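Local coordinates for protein beta-n-acetylhexosaminidase (Streptococcus pneumoniae, PDB 4AZH) that hydrolyses terminal beta-linked N-acetylhexosamine residues from glycans, as a family 20 glycoside hydrolase with a catalytic TIM-barrel module, at residues K12-D17 with S325-W330; A139-V144 with Y196-Y201; L223-F228 with K244-S249. All coordinates share one frame; numbering follows the deposited sequence.

Contact 1: K12-D17 with S325-W330; sequences KVISID and SMLSIW. With LOG (N-acetylglucosaminono-1,5-lactone (Z)-oxime), chain E.
Val-13 and Ser-15 pair with Ser-325, Leu-327 and Ile-329 through a ladder of hydrogen bonds, the parallel pairing by which the first and last strands of the TIM barrel close the cylinder. Val-13 N donates to Ser-325 O, and the shortest rung runs 2.7 Å from Ser-15 N to Leu-327 O. Next to Asp-17 the ladder stretches, its N lying 3.1 Å from Ile-329 O. That same carbonyl accepts a second hydrogen bond from a water 2.9 Å from Ile-329 O, which links it to Ser-15 OG, a hydroxyl also bonded to His-44.

Towards the barrel interior, the chain of Met-326 runs out extended to SD, which lies 3.7 Å from both Val-13 CG1 and Ser-15 CB. On the outward face, Ile-14 CG1 is anti to the backbone N and chi2 (68°) then turns CD1 toward the other strand, to within 3.8 Å of Leu-327 CD2 and on to Ile-329 CG1.

Trp-330 lays one indole face under the bound sugar analogue, CD2 being 3.2 Å from O4 of the ligand, while the water stands over the centre of the opposite face. Asp-17 comes nearest the indole with CB, 3.9 Å from Trp-330 CE3, and sets OD2 at the edge in the ring plane. OD2 is in a salt bridge with Arg-20, itself a ligand-pocket residue, and hydrogen-bonded by Ala-331 N. Strands 42-46 and 272-275 flank the pair, and helix 340-352 covers Ile-14, Leu-327 and Ile-329.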
loop_
_atom_site.group_PDB
_atom_site.type_symbol
_atom_site.label_atom_id
_atom_site.label_comp_id
_atom_site.label_asym_id
_atom_site.label_seq_id
_atom_site.Cartn_x
_atom_site.Cartn_y
_atom_site.Cartn_z
ATOM N N LYS A 12 9.299 4.698 -3.890
ATOM C CA LYS A 12 9.869 3.403 -3.473
ATOM C C LYS A 12 9.017 2.952 -2.300
ATOM O O LYS A 12 8.985 3.640 -1.257
ATOM C CB LYS A 12 11.327 3.558 -3.021
ATOM C CG LYS A 12 12.343 3.821 -4.138
ATOM C CD LYS A 12 12.246 5.216 -4.726
ATOM C CE LYS A 12 12.318 6.318 -3.680
ATOM N NZ LYS A 12 12.810 7.478 -4.461
ATOM N N VAL A 13 8.300 1.840 -2.463
ATOM C CA VAL A 13 7.219 1.515 -1.532
ATOM C C VAL A 13 7.374 0.136 -0.941
ATOM O O VAL A 13 7.714 -0.807 -1.650
ATOM C CB VAL A 13 5.820 1.600 -2.193
ATOM C CG1 VAL A 13 4.720 1.469 -1.143
ATOM C CG2 VAL A 13 5.656 2.889 -3.010
ATOM N N ILE A 14 7.131 0.021 0.360
ATOM C CA ILE A 14 7.036 -1.265 1.039
ATOM C C ILE A 14 5.558 -1.499 1.343
ATOM O O ILE A 14 4.903 -0.638 1.907
ATOM C CB ILE A 14 7.934 -1.324 2.320
ATOM C CG1 ILE A 14 7.684 -2.597 3.131
ATOM C CG2 ILE A 14 7.718 -0.111 3.237
ATOM C CD1 ILE A 14 8.126 -3.898 2.470
ATOM N N SER A 15 5.017 -2.641 0.925
ATOM C CA SER A 15 3.615 -2.947 1.179
ATOM C C SER A 15 3.453 -3.936 2.331
ATOM O O SER A 15 4.131 -4.954 2.359
ATOM C CB SER A 15 2.950 -3.536 -0.057
ATOM O OG SER A 15 1.627 -3.951 0.256
ATOM N N ILE A 16 2.532 -3.654 3.247
ATOM C CA ILE A 16 2.260 -4.566 4.365
ATOM C C ILE A 16 0.807 -5.007 4.397
ATOM O O ILE A 16 -0.089 -4.179 4.490
ATOM C CB ILE A 16 2.586 -3.926 5.736
ATOM C CG1 ILE A 16 4.017 -3.352 5.762
ATOM C CG2 ILE A 16 2.371 -4.947 6.857
ATOM C CD1 ILE A 16 5.106 -4.430 5.721
ATOM N N ASP A 17 0.596 -6.319 4.357
ATOM C CA ASP A 17 -0.735 -6.892 4.382
ATOM C C ASP A 17 -1.204 -6.918 5.819
ATOM O O ASP A 17 -1.058 -7.938 6.522
ATOM C CB ASP A 17 -0.710 -8.307 3.751
ATOM C CG ASP A 17 -2.051 -9.032 3.832
ATOM O OD1 ASP A 17 -3.107 -8.427 4.201
ATOM O OD2 ASP A 17 -2.028 -10.253 3.530
ATOM N N SER A 325 8.226 1.849 -7.772
ATOM C CA SER A 325 8.128 0.419 -7.571
ATOM C C SER A 325 7.737 0.084 -6.137
ATOM O O SER A 325 8.095 0.810 -5.208
ATOM C CB SER A 325 9.455 -0.266 -7.878
ATOM O OG SER A 325 9.756 -0.154 -9.262
ATOM N N MET A 326 7.032 -1.045 -5.975
ATOM C CA MET A 326 6.563 -1.486 -4.667
ATOM C C MET A 326 6.932 -2.956 -4.375
ATOM O O MET A 326 6.639 -3.864 -5.162
ATOM C CB MET A 326 5.048 -1.208 -4.540
ATOM C CG MET A 326 4.379 -1.842 -3.340
ATOM S SD MET A 326 2.793 -1.107 -2.886
ATOM C CE MET A 326 1.607 -2.306 -3.512
ATOM N N LEU A 327 7.590 -3.171 -3.234
ATOM C CA LEU A 327 7.886 -4.501 -2.720
ATOM C C LEU A 327 6.802 -4.950 -1.715
ATOM O O LEU A 327 6.405 -4.167 -0.838
ATOM C CB LEU A 327 9.219 -4.440 -2.036
ATOM C CG LEU A 327 9.808 -5.808 -1.719
ATOM C CD1 LEU A 327 11.291 -5.849 -2.059
ATOM C CD2 LEU A 327 9.515 -6.165 -0.278
ATOM N N SER A 328 6.324 -6.191 -1.809
ATOM C CA SER A 328 5.110 -6.555 -1.060
ATOM C C SER A 328 5.265 -7.723 -0.099
ATOM O O SER A 328 5.784 -8.793 -0.471
ATOM C CB SER A 328 3.950 -6.804 -2.024
ATOM O OG SER A 328 3.855 -5.732 -2.967
ATOM N N ILE A 329 4.822 -7.507 1.141
ATOM C CA ILE A 329 4.795 -8.563 2.148
ATOM C C ILE A 329 3.352 -8.983 2.365
ATOM O O ILE A 329 2.499 -8.152 2.671
ATOM C CB ILE A 329 5.379 -8.113 3.515
ATOM C CG1 ILE A 329 6.721 -7.381 3.332
ATOM C CG2 ILE A 329 5.479 -9.312 4.447
ATOM C CD1 ILE A 329 7.799 -8.176 2.609
ATOM N N TRP A 330 3.080 -10.267 2.192
ATOM C CA TRP A 330 1.727 -10.758 2.272
ATOM C C TRP A 330 1.607 -11.741 3.394
ATOM O O TRP A 330 2.596 -12.346 3.795
ATOM C CB TRP A 330 1.354 -11.435 0.980
ATOM C CG TRP A 330 1.393 -10.518 -0.209
ATOM C CD1 TRP A 330 2.392 -10.428 -1.187
ATOM C CD2 TRP A 330 0.368 -9.538 -0.616
ATOM N NE1 TRP A 330 2.058 -9.489 -2.132
ATOM C CE2 TRP A 330 0.863 -8.915 -1.843
ATOM C CE3 TRP A 330 -0.841 -9.118 -0.090
ATOM C CZ2 TRP A 330 0.156 -7.925 -2.494
ATOM C CZ3 TRP A 330 -1.551 -8.128 -0.760
ATOM C CH2 TRP A 330 -1.057 -7.536 -1.936
HETATM C C2 LOG E . -2.878 -11.602 -4.052
HETATM C C3 LOG E . -2.512 -11.306 -2.598
HETATM C C4 LOG E . -1.694 -12.466 -2.076
HETATM C C5 LOG E . -0.412 -12.529 -2.895
HETATM C C6 LOG E . 0.557 -13.552 -2.263
HETATM C C7 LOG E . -2.124 -9.529 -5.196
HETATM C C8 LOG E . -2.528 -8.184 -5.794
HETATM N N2 LOG E . -3.147 -10.322 -4.752
HETATM O O1 LOG E . -1.172 -13.134 -6.705
HETATM O O3 LOG E . -3.720 -11.055 -1.760
HETATM O O4 LOG E . -1.327 -12.229 -0.741
HETATM O O5 LOG E . -0.726 -12.891 -4.199
HETATM O O6 LOG E . 0.113 -14.870 -2.476
HETATM C C1 LOG E . -1.858 -12.317 -4.758
HETATM O O7 LOG E . -0.937 -9.860 -5.186
HETATM N N1 LOG E . -2.110 -12.467 -6.018
HETATM O O HOH W 1 1.503 -6.493 0.569
#

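Contact 2: A139-V144 with Y196-Y201; sequences AHFDKV and YYLKWY. With EDO (1,2-ethanediol), chain F; EDO (1,2-ethanediol), chain H.
The turn after strand 138-140 faces the C-terminal end of helix 194-200, with Phe-141 and Tyr-197 as the nearest backbone positions, their CA atoms 7.9 Å apart. Phe-141 buries the largest share. Tyr-197 CB stands almost squarely over the centre of the phenyl face, 8° off its normal, a CH-pi contact, and the tyrosine ring beyond it turns an edge to that face. The two rings thus form an offset edge-to-face pair with planes at 69°, in which Phe-141 CD1 and Tyr-197 CD2 approach to 3.6 Å.

Tyr-201, one helical turn on, completes an aromatic cluster at the surface of the catalytic domain, joining the excursion that follows barrel strand 111-118 to the one after barrel strand 177-181. Its ring is tilted only 26° from that of Phe-141 but slid well aside, leaving little overlap; Tyr-201 CD2 still comes 3.4 Å from Phe-141 CE1. Leu-198 CD2 reaches the phenyl edge more distantly.

Between the two segments the hydrogen bond is from Tyr-197 OH to Asp-142 OD1, 2.8 Å long and received on the syn lone pair, the two side chains crossing at about a right angle. A 1,2-ethanediol, probably from the crystallisation liquor, lies over the other face of Phe-141, C2 being 3.5 Å from CZ, and its O2 accepts a hydrogen bond from His-140 N.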
loop_
_atom_site.group_PDB
_atom_site.type_symbol
_atom_site.label_atom_id
_atom_site.label_comp_id
_atom_site.label_asym_id
_atom_site.label_seq_id
_atom_site.Cartn_x
_atom_site.Cartn_y
_atom_site.Cartn_z
ATOM N N ALA A 139 -20.924 -13.306 -3.802
ATOM C CA ALA A 139 -20.985 -13.815 -5.168
ATOM C C ALA A 139 -21.126 -15.323 -5.169
ATOM O O ALA A 139 -20.670 -16.012 -4.230
ATOM C CB ALA A 139 -19.732 -13.428 -5.947
ATOM N N HIS A 140 -21.703 -15.830 -6.258
ATOM C CA HIS A 140 -22.153 -17.208 -6.334
ATOM C C HIS A 140 -21.963 -17.824 -7.702
ATOM O O HIS A 140 -22.686 -17.498 -8.660
ATOM C CB HIS A 140 -23.619 -17.262 -5.926
ATOM C CG HIS A 140 -24.187 -18.657 -5.876
ATOM N ND1 HIS A 140 -25.429 -18.912 -5.417
ATOM C CD2 HIS A 140 -23.635 -19.897 -6.243
ATOM C CE1 HIS A 140 -25.675 -20.246 -5.502
ATOM N NE2 HIS A 140 -24.577 -20.843 -6.006
ATOM N N PHE A 141 -20.998 -18.732 -7.798
ATOM C CA PHE A 141 -20.685 -19.396 -9.063
ATOM C C PHE A 141 -20.756 -20.940 -8.969
ATOM O O PHE A 141 -21.854 -21.471 -8.790
ATOM C CB PHE A 141 -19.358 -18.883 -9.602
ATOM C CG PHE A 141 -19.428 -17.461 -10.091
ATOM C CD1 PHE A 141 -20.246 -17.121 -11.158
ATOM C CD2 PHE A 141 -18.675 -16.468 -9.491
ATOM C CE1 PHE A 141 -20.329 -15.817 -11.612
ATOM C CE2 PHE A 141 -18.745 -15.153 -9.951
ATOM C CZ PHE A 141 -19.575 -14.833 -11.020
ATOM N N ASP A 142 -19.621 -21.645 -9.053
ATOM C CA ASP A 142 -19.603 -23.102 -8.827
ATOM C C ASP A 142 -20.019 -23.402 -7.392
ATOM O O ASP A 142 -20.419 -24.533 -7.081
ATOM C CB ASP A 142 -18.226 -23.723 -9.049
ATOM C CG ASP A 142 -17.696 -23.505 -10.456
ATOM O OD1 ASP A 142 -18.513 -23.211 -11.380
ATOM O OD2 ASP A 142 -16.442 -23.655 -10.619
ATOM N N LYS A 143 -19.897 -22.394 -6.528
ATOM C CA LYS A 143 -20.352 -22.474 -5.143
ATOM C C LYS A 143 -20.429 -21.059 -4.610
ATOM O O LYS A 143 -19.980 -20.123 -5.290
ATOM C CB LYS A 143 -19.374 -23.290 -4.305
ATOM C CG LYS A 143 -17.976 -22.705 -4.241
ATOM C CD LYS A 143 -17.177 -23.423 -3.172
ATOM C CE LYS A 143 -15.705 -23.118 -3.278
ATOM N NZ LYS A 143 -15.022 -23.694 -2.079
ATOM N N VAL A 144 -20.982 -20.897 -3.409
ATOM C CA VAL A 144 -21.046 -19.578 -2.751
ATOM C C VAL A 144 -19.649 -19.092 -2.311
ATOM O O VAL A 144 -18.930 -19.774 -1.566
ATOM C CB VAL A 144 -22.036 -19.566 -1.546
ATOM C CG1 VAL A 144 -22.203 -18.149 -0.996
ATOM C CG2 VAL A 144 -23.403 -20.120 -1.962
ATOM N N TYR A 196 -12.890 -14.746 -16.234
ATOM C CA TYR A 196 -13.592 -15.581 -17.206
ATOM C C TYR A 196 -15.057 -15.805 -16.794
ATOM O O TYR A 196 -15.957 -15.706 -17.618
ATOM C CB TYR A 196 -12.844 -16.903 -17.422
ATOM C CG TYR A 196 -13.419 -17.788 -18.518
ATOM C CD1 TYR A 196 -13.272 -17.466 -19.887
ATOM C CD2 TYR A 196 -14.069 -18.972 -18.196
ATOM C CE1 TYR A 196 -13.791 -18.302 -20.890
ATOM C CE2 TYR A 196 -14.587 -19.807 -19.183
ATOM C CZ TYR A 196 -14.464 -19.473 -20.516
ATOM O OH TYR A 196 -15.004 -20.347 -21.448
ATOM N N TYR A 197 -15.302 -16.056 -15.511
ATOM C CA TYR A 197 -16.691 -16.238 -15.051
ATOM C C TYR A 197 -17.501 -14.946 -15.209
ATOM O O TYR A 197 -18.662 -14.999 -15.634
ATOM C CB TYR A 197 -16.774 -16.792 -13.616
ATOM C CG TYR A 197 -16.709 -18.317 -13.522
ATOM C CD1 TYR A 197 -15.549 -19.033 -13.887
ATOM C CD2 TYR A 197 -17.809 -19.052 -13.056
ATOM C CE1 TYR A 197 -15.500 -20.426 -13.813
ATOM C CE2 TYR A 197 -17.769 -20.449 -12.975
ATOM C CZ TYR A 197 -16.626 -21.120 -13.360
ATOM O OH TYR A 197 -16.621 -22.485 -13.263
ATOM N N LEU A 198 -16.882 -13.793 -14.910
ATOM C CA LEU A 198 -17.560 -12.517 -15.055
ATOM C C LEU A 198 -17.977 -12.287 -16.520
ATOM O O LEU A 198 -19.133 -11.957 -16.770
ATOM C CB LEU A 198 -16.731 -11.338 -14.493
ATOM C CG LEU A 198 -16.605 -11.219 -12.962
ATOM C CD1 LEU A 198 -15.561 -10.193 -12.565
ATOM C CD2 LEU A 198 -17.947 -10.881 -12.316
ATOM N N LYS A 199 -17.061 -12.489 -17.472
ATOM C CA LYS A 199 -17.373 -12.312 -18.915
ATOM C C LYS A 199 -18.418 -13.330 -19.362
ATOM O O LYS A 199 -19.334 -13.005 -20.105
ATOM C CB LYS A 199 -16.124 -12.497 -19.786
ATOM C CG LYS A 199 -15.036 -11.479 -19.547
ATOM C CD LYS A 199 -14.818 -10.551 -20.740
ATOM C CE LYS A 199 -13.570 -9.697 -20.490
ATOM N NZ LYS A 199 -12.871 -9.129 -21.686
ATOM N N TRP A 200 -18.262 -14.576 -18.920
ATOM C CA TRP A 200 -19.213 -15.619 -19.268
ATOM C C TRP A 200 -20.625 -15.210 -18.887
ATOM O O TRP A 200 -21.576 -15.360 -19.669
ATOM C CB TRP A 200 -18.842 -16.900 -18.556
ATOM C CG TRP A 200 -19.771 -18.031 -18.865
ATOM C CD1 TRP A 200 -21.037 -18.276 -18.336
ATOM C CD2 TRP A 200 -19.519 -19.134 -19.793
ATOM N NE1 TRP A 200 -21.568 -19.422 -18.857
ATOM C CE2 TRP A 200 -20.709 -19.991 -19.738
ATOM C CE3 TRP A 200 -18.454 -19.487 -20.630
ATOM C CZ2 TRP A 200 -20.814 -21.158 -20.496
ATOM C CZ3 TRP A 200 -18.569 -20.655 -21.396
ATOM C CH2 TRP A 200 -19.731 -21.468 -21.332
ATOM N N TYR A 201 -20.771 -14.662 -17.691
ATOM C CA TYR A 201 -22.086 -14.288 -17.207
ATOM C C TYR A 201 -22.472 -12.880 -17.569
ATOM O O TYR A 201 -23.511 -12.401 -17.133
ATOM C CB TYR A 201 -22.190 -14.524 -15.693
ATOM C CG TYR A 201 -22.278 -15.998 -15.399
ATOM C CD1 TYR A 201 -23.424 -16.719 -15.745
ATOM C CD2 TYR A 201 -21.201 -16.683 -14.820
ATOM C CE1 TYR A 201 -23.514 -18.093 -15.501
ATOM C CE2 TYR A 201 -21.267 -18.045 -14.574
ATOM C CZ TYR A 201 -22.432 -18.752 -14.914
ATOM O OH TYR A 201 -22.513 -20.107 -14.670
HETATM C C1 EDO F . -22.761 -12.438 -9.506
HETATM O O1 EDO F . -21.755 -11.473 -9.141
HETATM C C2 EDO F . -22.324 -13.839 -9.112
HETATM O O2 EDO F . -22.965 -14.195 -7.889
HETATM C C1 EDO H . -23.846 -15.968 -11.537
HETATM O O1 EDO H . -24.835 -15.014 -11.919
HETATM C C2 EDO H . -24.332 -17.343 -11.959
HETATM O O2 EDO H . -24.831 -18.013 -10.797
#

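Contact 3: L223-F228 with K244-S249; sequences LQPMAF and KDVLIS. With LOG (N-acetylglucosaminono-1,5-lactone (Z)-oxime), chain E.
Leu-247 N donates to Pro-225 O over 2.8 Å in a nearly straight bond (171° at the hydrogen), the first of three rungs joining neighbouring parallel strands of the TIM barrel. Ala-227 then serves both ways, its N donating to Leu-247 O and its O accepting from Ser-249 N. The CA atoms of Met-226 and Phe-228 add CA-H...O contacts to Leu-247 O and Ser-249 O, the former at 3.2 Å.

Side chains alternate between the two faces of the sheet. On the outer one, Val-246 CG1 rests 3.9 Å from Ala-227 CB. Helix 204-220 covers this side, with Ala-215 against both Pro-225 and Val-246. On the inner face Met-226 is extended throughout, from CG anti to the backbone N (chi1 -180°) to its end, and this straight chain carries CE into the barrel interior, 3.6 Å from Ser-249 CB. Strands 177-181 and 272-275 also pack against Met-226, through Asn-179 and Leu-274 among others.

Beyond the methionine, Ser-249 OG lies at the edge of the Phe-228 ring, 3.4 Å from CD1, while its hydroxyl is hydrogen-bonded to Thr-276. The phenyl group presents a face to the ligand pocket, where the bound sugar analogue sets its acetamido methyl against it. That methyl carbon, C8, stands 3.5 Å above the plane of the Phe-228 ring, over its centre.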
loop_
_atom_site.group_PDB
_atom_site.type_symbol
_atom_site.label_atom_id
_atom_site.label_comp_id
_atom_site.label_asym_id
_atom_site.label_seq_id
_atom_site.Cartn_x
_atom_site.Cartn_y
_atom_site.Cartn_z
ATOM N N LEU A 223 -8.252 12.202 -3.531
ATOM C CA LEU A 223 -7.386 11.066 -3.346
ATOM C C LEU A 223 -7.055 10.562 -4.745
ATOM O O LEU A 223 -7.951 10.473 -5.557
ATOM C CB LEU A 223 -8.113 9.993 -2.504
ATOM C CG LEU A 223 -8.191 10.334 -0.995
ATOM C CD1 LEU A 223 -9.231 9.505 -0.272
ATOM C CD2 LEU A 223 -6.855 10.149 -0.317
ATOM N N GLN A 224 -5.775 10.305 -5.040
ATOM C CA GLN A 224 -5.386 9.579 -6.248
ATOM C C GLN A 224 -5.893 8.135 -6.136
ATOM O O GLN A 224 -5.536 7.430 -5.200
ATOM C CB GLN A 224 -3.864 9.607 -6.387
ATOM C CG GLN A 224 -3.269 8.748 -7.500
ATOM C CD GLN A 224 -3.802 9.094 -8.889
ATOM O OE1 GLN A 224 -4.409 8.256 -9.545
ATOM N NE2 GLN A 224 -3.565 10.305 -9.346
ATOM N N PRO A 225 -6.735 7.684 -7.070
ATOM C CA PRO A 225 -7.150 6.282 -6.938
ATOM C C PRO A 225 -6.068 5.316 -7.429
ATOM O O PRO A 225 -5.348 5.604 -8.385
ATOM C CB PRO A 225 -8.417 6.200 -7.805
ATOM C CG PRO A 225 -8.250 7.293 -8.808
ATOM C CD PRO A 225 -7.378 8.358 -8.209
ATOM N N MET A 226 -5.905 4.220 -6.695
ATOM C CA MET A 226 -4.998 3.144 -7.057
ATOM C C MET A 226 -5.837 1.868 -7.084
ATOM O O MET A 226 -6.841 1.774 -6.360
ATOM C CB MET A 226 -3.881 3.054 -6.035
ATOM C CG MET A 226 -2.813 1.980 -6.248
ATOM S SD MET A 226 -1.597 2.171 -4.914
ATOM C CE MET A 226 -0.662 0.649 -4.921
ATOM N N ALA A 227 -5.422 0.905 -7.914
ATOM C CA ALA A 227 -6.038 -0.430 -7.928
ATOM C C ALA A 227 -5.050 -1.406 -8.533
ATOM O O ALA A 227 -4.078 -0.978 -9.203
ATOM C CB ALA A 227 -7.339 -0.438 -8.731
ATOM N N PHE A 228 -5.261 -2.707 -8.310
ATOM C CA PHE A 228 -4.375 -3.657 -8.942
ATOM C C PHE A 228 -4.812 -3.859 -10.371
ATOM O O PHE A 228 -5.930 -3.474 -10.762
ATOM C CB PHE A 228 -4.329 -4.983 -8.232
ATOM C CG PHE A 228 -3.879 -4.899 -6.807
ATOM C CD1 PHE A 228 -2.561 -4.581 -6.484
ATOM C CD2 PHE A 228 -4.765 -5.176 -5.777
ATOM C CE1 PHE A 228 -2.135 -4.539 -5.145
ATOM C CE2 PHE A 228 -4.342 -5.134 -4.440
ATOM C CZ PHE A 228 -3.037 -4.793 -4.127
ATOM N N LYS A 244 -9.373 6.140 -16.663
ATOM C CA LYS A 244 -7.944 6.188 -17.075
ATOM C C LYS A 244 -7.049 6.793 -16.005
ATOM O O LYS A 244 -5.834 6.753 -16.126
ATOM C CB LYS A 244 -7.766 7.002 -18.373
ATOM C CG LYS A 244 -8.588 6.506 -19.568
ATOM C CD LYS A 244 -8.320 5.034 -19.877
ATOM C CE LYS A 244 -9.150 4.572 -21.071
ATOM N NZ LYS A 244 -10.619 4.569 -20.775
ATOM N N ASP A 245 -7.643 7.408 -14.989
ATOM C CA ASP A 245 -6.864 8.155 -13.988
ATOM C C ASP A 245 -6.302 7.280 -12.872
ATOM O O ASP A 245 -5.583 7.785 -11.975
ATOM C CB ASP A 245 -7.713 9.256 -13.361
ATOM C CG ASP A 245 -8.073 10.342 -14.347
ATOM O OD1 ASP A 245 -7.212 10.676 -15.169
ATOM O OD2 ASP A 245 -9.209 10.883 -14.280
ATOM N N VAL A 246 -6.654 5.999 -12.910
ATOM C CA VAL A 246 -6.328 5.067 -11.828
ATOM C C VAL A 246 -4.851 4.713 -11.960
ATOM O O VAL A 246 -4.370 4.382 -13.069
ATOM C CB VAL A 246 -7.189 3.769 -11.876
ATOM C CG1 VAL A 246 -6.801 2.818 -10.747
ATOM C CG2 VAL A 246 -8.676 4.088 -11.772
ATOM N N LEU A 247 -4.145 4.790 -10.836
ATOM C CA LEU A 247 -2.768 4.343 -10.757
ATOM C C LEU A 247 -2.825 2.841 -10.655
ATOM O O LEU A 247 -3.327 2.302 -9.689
ATOM C CB LEU A 247 -2.035 4.929 -9.534
ATOM C CG LEU A 247 -0.590 4.475 -9.315
ATOM C CD1 LEU A 247 0.316 4.880 -10.466
ATOM C CD2 LEU A 247 -0.045 5.071 -8.042
ATOM N N ILE A 248 -2.302 2.167 -11.666
ATOM C CA ILE A 248 -2.350 0.704 -11.711
ATOM C C ILE A 248 -1.174 0.059 -11.002
ATOM O O ILE A 248 -0.058 0.166 -11.467
ATOM C CB ILE A 248 -2.363 0.222 -13.162
ATOM C CG1 ILE A 248 -3.625 0.732 -13.871
ATOM C CG2 ILE A 248 -2.334 -1.286 -13.212
ATOM C CD1 ILE A 248 -4.908 0.102 -13.341
ATOM N N SER A 249 -1.424 -0.589 -9.871
ATOM C CA SER A 249 -0.391 -1.410 -9.191
ATOM C C SER A 249 -0.292 -2.769 -9.914
ATOM O O SER A 249 -1.167 -3.634 -9.757
ATOM C CB SER A 249 -0.712 -1.574 -7.695
ATOM O OG SER A 249 0.090 -2.582 -7.061
HETATM C C2 LOG E . -2.878 -11.602 -4.052
HETATM C C3 LOG E . -2.512 -11.306 -2.598
HETATM C C4 LOG E . -1.694 -12.466 -2.076
HETATM C C5 LOG E . -0.412 -12.529 -2.895
HETATM C C6 LOG E . 0.557 -13.552 -2.263
HETATM C C7 LOG E . -2.124 -9.529 -5.196
HETATM C C8 LOG E . -2.528 -8.184 -5.794
HETATM N N2 LOG E . -3.147 -10.322 -4.752
HETATM O O1 LOG E . -1.172 -13.134 -6.705
HETATM O O3 LOG E . -3.720 -11.055 -1.760
HETATM O O4 LOG E . -1.327 -12.229 -0.741
HETATM O O5 LOG E . -0.726 -12.891 -4.199
HETATM O O6 LOG E . 0.113 -14.870 -2.476
HETATM C C1 LOG E . -1.858 -12.317 -4.758
HETATM O O7 LOG E . -0.937 -9.860 -5.186
HETATM N N1 LOG E . -2.110 -12.467 -6.018
#

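Contacts 1 and 3 are buried pairings in the same curled parallel sheet, whereas contact 2 lies at the surface, its nearest atoms about 18 Å from contact 1 and about 12 Å from contact 3. In the two barrel contacts backbone ladders do the joining; in contact 2 aromatic rings and one tyrosine-carboxylate hydrogen bond take over, between a turn and a helix end. Contacts 1 and 3 also meet in the interior, where the methyl groups of Met-326 and Met-226 touch and Trp-330 packs on Phe-228, and each contributes an aromatic ring to the same sugar site. The bound molecules at contact 2 are merely ethanediols.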